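Local coordinates for ATP-dependent 6-phosphofructokinase subunit beta (Saccharomyces cerevisiae, PDB 3O8O), which catalyses the ATP-dependent phosphorylation of fructose 6-phosphate to fructose 1,6-bisphosphate, the first committing step of glycolysis, at residues V583-I595 against G621-A633. Residues are numbered along the deposited sequence; the frame is centred on the assembly and turned at random.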
loop_
_atom_site.group_PDB
_atom_site.type_symbol
_atom_site.label_atom_id
_atom_site.label_comp_id
_atom_site.label_asym_id
_atom_site.label_seq_id
_atom_site.Cartn_x
_atom_site.Cartn_y
_atom_site.Cartn_z
ATOM N N VAL B 583 -0.066 -20.265 22.451
ATOM C CA VAL B 583 0.106 -19.072 23.271
ATOM C C VAL B 583 -1.229 -18.609 23.794
ATOM O O VAL B 583 -1.316 -17.587 24.458
ATOM C CB VAL B 583 0.730 -17.909 22.493
ATOM C CG1 VAL B 583 2.138 -18.267 22.091
ATOM C CG2 VAL B 583 -0.118 -17.578 21.262
ATOM N N GLY B 584 -2.276 -19.362 23.493
ATOM C CA GLY B 584 -3.593 -18.975 23.956
ATOM C C GLY B 584 -4.113 -17.728 23.272
ATOM O O GLY B 584 -4.753 -16.905 23.898
ATOM N N ALA B 585 -3.847 -17.580 21.982
ATOM C CA ALA B 585 -4.309 -16.398 21.267
ATOM C C ALA B 585 -5.824 -16.338 21.377
ATOM O O ALA B 585 -6.507 -17.348 21.298
ATOM C CB ALA B 585 -3.883 -16.456 19.797
ATOM N N GLN B 586 -6.333 -15.137 21.563
ATOM C CA GLN B 586 -7.747 -14.936 21.702
ATOM C C GLN B 586 -8.391 -15.161 20.352
ATOM O O GLN B 586 -9.345 -15.932 20.213
ATOM C CB GLN B 586 -7.997 -13.517 22.198
ATOM C CG GLN B 586 -9.450 -13.183 22.426
ATOM C CD GLN B 586 -10.114 -14.119 23.411
ATOM O OE1 GLN B 586 -10.487 -15.251 23.075
ATOM N NE2 GLN B 586 -10.265 -13.649 24.644
ATOM N N VAL B 587 -7.853 -14.492 19.345
ATOM C CA VAL B 587 -8.371 -14.625 17.996
ATOM C C VAL B 587 -7.249 -15.033 17.057
ATOM O O VAL B 587 -6.083 -14.765 17.328
ATOM C CB VAL B 587 -8.928 -13.293 17.486
ATOM C CG1 VAL B 587 -9.688 -13.513 16.178
ATOM C CG2 VAL B 587 -9.803 -12.670 18.536
ATOM N N SER B 588 -7.606 -15.704 15.971
ATOM C CA SER B 588 -6.647 -16.084 14.958
ATOM C C SER B 588 -7.372 -16.117 13.590
ATOM O O SER B 588 -8.438 -16.731 13.435
ATOM C CB SER B 588 -6.035 -17.430 15.295
ATOM O OG SER B 588 -6.894 -18.479 14.909
ATOM N N TYR B 589 -6.816 -15.421 12.608
ATOM C CA TYR B 589 -7.419 -15.387 11.290
ATOM C C TYR B 589 -6.535 -16.174 10.319
ATOM O O TYR B 589 -5.315 -15.984 10.305
ATOM C CB TYR B 589 -7.560 -13.936 10.822
ATOM C CG TYR B 589 -8.528 -13.116 11.632
ATOM C CD1 TYR B 589 -8.160 -11.876 12.140
ATOM C CD2 TYR B 589 -9.804 -13.581 11.907
ATOM C CE1 TYR B 589 -9.053 -11.122 12.909
ATOM C CE2 TYR B 589 -10.697 -12.844 12.668
ATOM C CZ TYR B 589 -10.319 -11.616 13.166
ATOM O OH TYR B 589 -11.204 -10.862 13.908
ATOM N N VAL B 590 -7.144 -17.047 9.509
ATOM C CA VAL B 590 -6.392 -17.859 8.558
ATOM C C VAL B 590 -6.836 -17.722 7.123
ATOM O O VAL B 590 -7.970 -17.367 6.853
ATOM C CB VAL B 590 -6.447 -19.304 8.945
ATOM C CG1 VAL B 590 -5.561 -19.517 10.178
ATOM C CG2 VAL B 590 -7.894 -19.710 9.223
ATOM N N PRO B 591 -5.947 -18.039 6.173
ATOM C CA PRO B 591 -6.282 -17.918 4.751
ATOM C C PRO B 591 -7.507 -18.688 4.345
ATOM O O PRO B 591 -8.327 -18.210 3.574
ATOM C CB PRO B 591 -5.029 -18.435 4.042
ATOM C CG PRO B 591 -3.929 -18.269 5.070
ATOM C CD PRO B 591 -4.620 -18.657 6.351
ATOM N N GLU B 592 -7.630 -19.894 4.867
ATOM C CA GLU B 592 -8.756 -20.732 4.516
ATOM C C GLU B 592 -10.115 -20.170 4.934
ATOM O O GLU B 592 -11.128 -20.508 4.342
ATOM C CB GLU B 592 -8.530 -22.119 5.102
ATOM C CG GLU B 592 -7.161 -22.693 4.706
ATOM C CD GLU B 592 -6.108 -22.565 5.807
ATOM O OE1 GLU B 592 -6.232 -21.638 6.638
ATOM O OE2 GLU B 592 -5.152 -23.386 5.833
ATOM N N GLU B 593 -10.133 -19.293 5.932
ATOM C CA GLU B 593 -11.376 -18.706 6.411
ATOM C C GLU B 593 -11.590 -17.266 6.014
ATOM O O GLU B 593 -12.715 -16.860 5.728
ATOM C CB GLU B 593 -11.450 -18.771 7.916
ATOM C CG GLU B 593 -11.825 -20.107 8.465
ATOM C CD GLU B 593 -12.028 -20.029 9.959
ATOM O OE1 GLU B 593 -12.693 -19.069 10.400
ATOM O OE2 GLU B 593 -11.528 -20.912 10.690
ATOM N N GLY B 594 -10.521 -16.481 6.023
ATOM C CA GLY B 594 -10.634 -15.078 5.660
ATOM C C GLY B 594 -11.029 -14.258 6.870
ATOM O O GLY B 594 -11.041 -14.760 8.002
ATOM N N ILE B 595 -11.334 -12.987 6.663
ATOM C CA ILE B 595 -11.750 -12.163 7.784
ATOM C C ILE B 595 -12.993 -11.430 7.304
ATOM O O ILE B 595 -12.901 -10.420 6.612
ATOM C CB ILE B 595 -10.683 -11.112 8.174
ATOM C CG1 ILE B 595 -9.335 -11.762 8.485
ATOM C CG2 ILE B 595 -11.154 -10.351 9.381
ATOM C CD1 ILE B 595 -8.262 -10.755 8.796
ATOM N N GLY B 621 -3.342 -9.006 28.602
ATOM C CA GLY B 621 -3.057 -8.555 27.251
ATOM C C GLY B 621 -3.639 -9.575 26.287
ATOM O O GLY B 621 -3.699 -10.760 26.624
ATOM N N LYS B 622 -4.067 -9.155 25.101
ATOM C CA LYS B 622 -4.666 -10.095 24.161
ATOM C C LYS B 622 -3.952 -10.112 22.814
ATOM O O LYS B 622 -3.455 -9.079 22.364
ATOM C CB LYS B 622 -6.148 -9.761 23.930
ATOM C CG LYS B 622 -7.018 -9.718 25.164
ATOM N N LEU B 623 -3.931 -11.279 22.169
ATOM C CA LEU B 623 -3.282 -11.444 20.878
ATOM C C LEU B 623 -4.253 -11.913 19.813
ATOM O O LEU B 623 -5.128 -12.745 20.054
ATOM C CB LEU B 623 -2.162 -12.484 20.943
ATOM C CG LEU B 623 -0.969 -12.262 21.847
ATOM C CD1 LEU B 623 -0.008 -13.404 21.675
ATOM C CD2 LEU B 623 -0.290 -10.954 21.476
ATOM N N ILE B 624 -4.073 -11.385 18.617
ATOM C CA ILE B 624 -4.884 -11.766 17.485
ATOM C C ILE B 624 -3.832 -12.161 16.469
ATOM O O ILE B 624 -3.084 -11.302 16.001
ATOM C CB ILE B 624 -5.689 -10.568 16.931
ATOM C CG1 ILE B 624 -6.738 -10.115 17.941
ATOM C CG2 ILE B 624 -6.377 -10.956 15.648
ATOM C CD1 ILE B 624 -7.440 -8.870 17.515
ATOM N N LEU B 625 -3.721 -13.455 16.172
ATOM C CA LEU B 625 -2.746 -13.900 15.183
ATOM C C LEU B 625 -3.443 -13.869 13.855
ATOM O O LEU B 625 -4.557 -14.344 13.709
ATOM C CB LEU B 625 -2.223 -15.311 15.470
ATOM C CG LEU B 625 -1.578 -15.541 16.846
ATOM C CD1 LEU B 625 -0.658 -16.744 16.731
ATOM C CD2 LEU B 625 -0.790 -14.309 17.333
ATOM N N LYS B 626 -2.784 -13.301 12.873
ATOM C CA LYS B 626 -3.401 -13.219 11.585
ATOM C C LYS B 626 -2.456 -13.622 10.466
ATOM O O LYS B 626 -1.469 -12.947 10.202
ATOM C CB LYS B 626 -3.919 -11.788 11.384
ATOM C CG LYS B 626 -4.591 -11.493 10.053
ATOM C CD LYS B 626 -3.647 -10.821 9.124
ATOM C CE LYS B 626 -4.272 -10.567 7.771
ATOM N NZ LYS B 626 -3.338 -9.806 6.862
ATOM N N SER B 627 -2.741 -14.754 9.839
ATOM C CA SER B 627 -1.959 -15.184 8.706
ATOM C C SER B 627 -2.155 -14.055 7.691
ATOM O O SER B 627 -3.283 -13.590 7.500
ATOM C CB SER B 627 -2.535 -16.476 8.117
ATOM O OG SER B 627 -2.126 -17.632 8.845
ATOM N N THR B 628 -1.080 -13.617 7.041
ATOM C CA THR B 628 -1.181 -12.556 6.047
ATOM C C THR B 628 -2.238 -12.833 4.970
ATOM O O THR B 628 -3.039 -11.953 4.640
ATOM C CB THR B 628 0.143 -12.342 5.336
ATOM O OG1 THR B 628 1.171 -12.152 6.315
ATOM C CG2 THR B 628 0.074 -11.147 4.432
ATOM N N ASN B 629 -2.249 -14.049 4.428
ATOM C CA ASN B 629 -3.209 -14.370 3.380
ATOM C C ASN B 629 -4.603 -14.522 3.907
ATOM O O ASN B 629 -5.527 -14.860 3.161
ATOM C CB ASN B 629 -2.777 -15.613 2.612
ATOM C CG ASN B 629 -1.614 -15.329 1.684
ATOM O OD1 ASN B 629 -0.977 -14.266 1.776
ATOM N ND2 ASN B 629 -1.316 -16.271 0.790
ATOM N N ALA B 630 -4.766 -14.271 5.201
ATOM C CA ALA B 630 -6.106 -14.326 5.765
ATOM C C ALA B 630 -6.937 -13.159 5.187
ATOM O O ALA B 630 -8.152 -13.186 5.235
ATOM C CB ALA B 630 -6.042 -14.247 7.253
ATOM N N SER B 631 -6.266 -12.137 4.656
ATOM C CA SER B 631 -6.935 -11.006 4.023
ATOM C C SER B 631 -6.009 -10.113 3.217
ATOM O O SER B 631 -5.017 -9.599 3.762
ATOM C CB SER B 631 -7.637 -10.125 5.038
ATOM O OG SER B 631 -8.100 -8.950 4.373
ATOM N N LYS B 632 -6.332 -9.902 1.940
ATOM C CA LYS B 632 -5.486 -9.043 1.113
ATOM C C LYS B 632 -5.879 -7.620 1.324
ATOM O O LYS B 632 -5.118 -6.728 1.018
ATOM C CB LYS B 632 -5.601 -9.349 -0.384
ATOM C CG LYS B 632 -4.816 -10.583 -0.881
ATOM N N ALA B 633 -7.072 -7.400 1.853
ATOM C CA ALA B 633 -7.542 -6.042 2.078
ATOM C C ALA B 633 -7.091 -5.499 3.403
ATOM O O ALA B 633 -6.675 -4.363 3.495
ATOM C CB ALA B 633 -9.020 -6.008 2.007
#
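Tyr589 packs against Ile624 and Lys626 where strand 587-589 runs parallel to strand 622-627. CG2 of Ile624 comes obliquely to CE1 of the ring, at 3.8 Å, while CG of Lys626 sits at the ring edge, close to its plane. From the ring's own segment, CG1 of Val587 lies over one face toward the rim, and CG2 of Ile595 over the centre of the other. The phenol hydroxyl leaves for Asp603, on helix 597-614. With that helix the two strands form a beta-alpha-beta unit in the C-terminal PFK domain, probably the regulatory half, 587-589 being an outermost strand, within this chain, of the parallel sheet. Tyr589 N gives a 2.7 Å bond to Leu625 O, and Tyr589 O takes Ser627 N at 2.9 Å, nearly along the C=O axis. At the start of the strand the hydrogen bonding is weaker: Gln586 N and Val587 N both reach Leu623 O, each weakly, the latter at 3.3 Å. With CG anti to the backbone N (chi1 179°), Lys626 sets that carbon between the ring edge and Ile595 CD1, 3.9 Å from the latter; after a bend, NZ hydrogen-bonds Thr628 O and Leu634 O. An alanine here would strip CG from the ring edge and is likely to leave both carbonyls without the ammonium. At the strands' C-terminal ends, Pro591 lays CD on Ser627 CB at 3.5 Å. Toward the partly exposed side Pro591 CG touches CB of Asn629; ND2 of that residue hydrogen-bonds Asn571 OD1, and its side chain is about 7 Å from the bound fructose 2,6-bisphosphate.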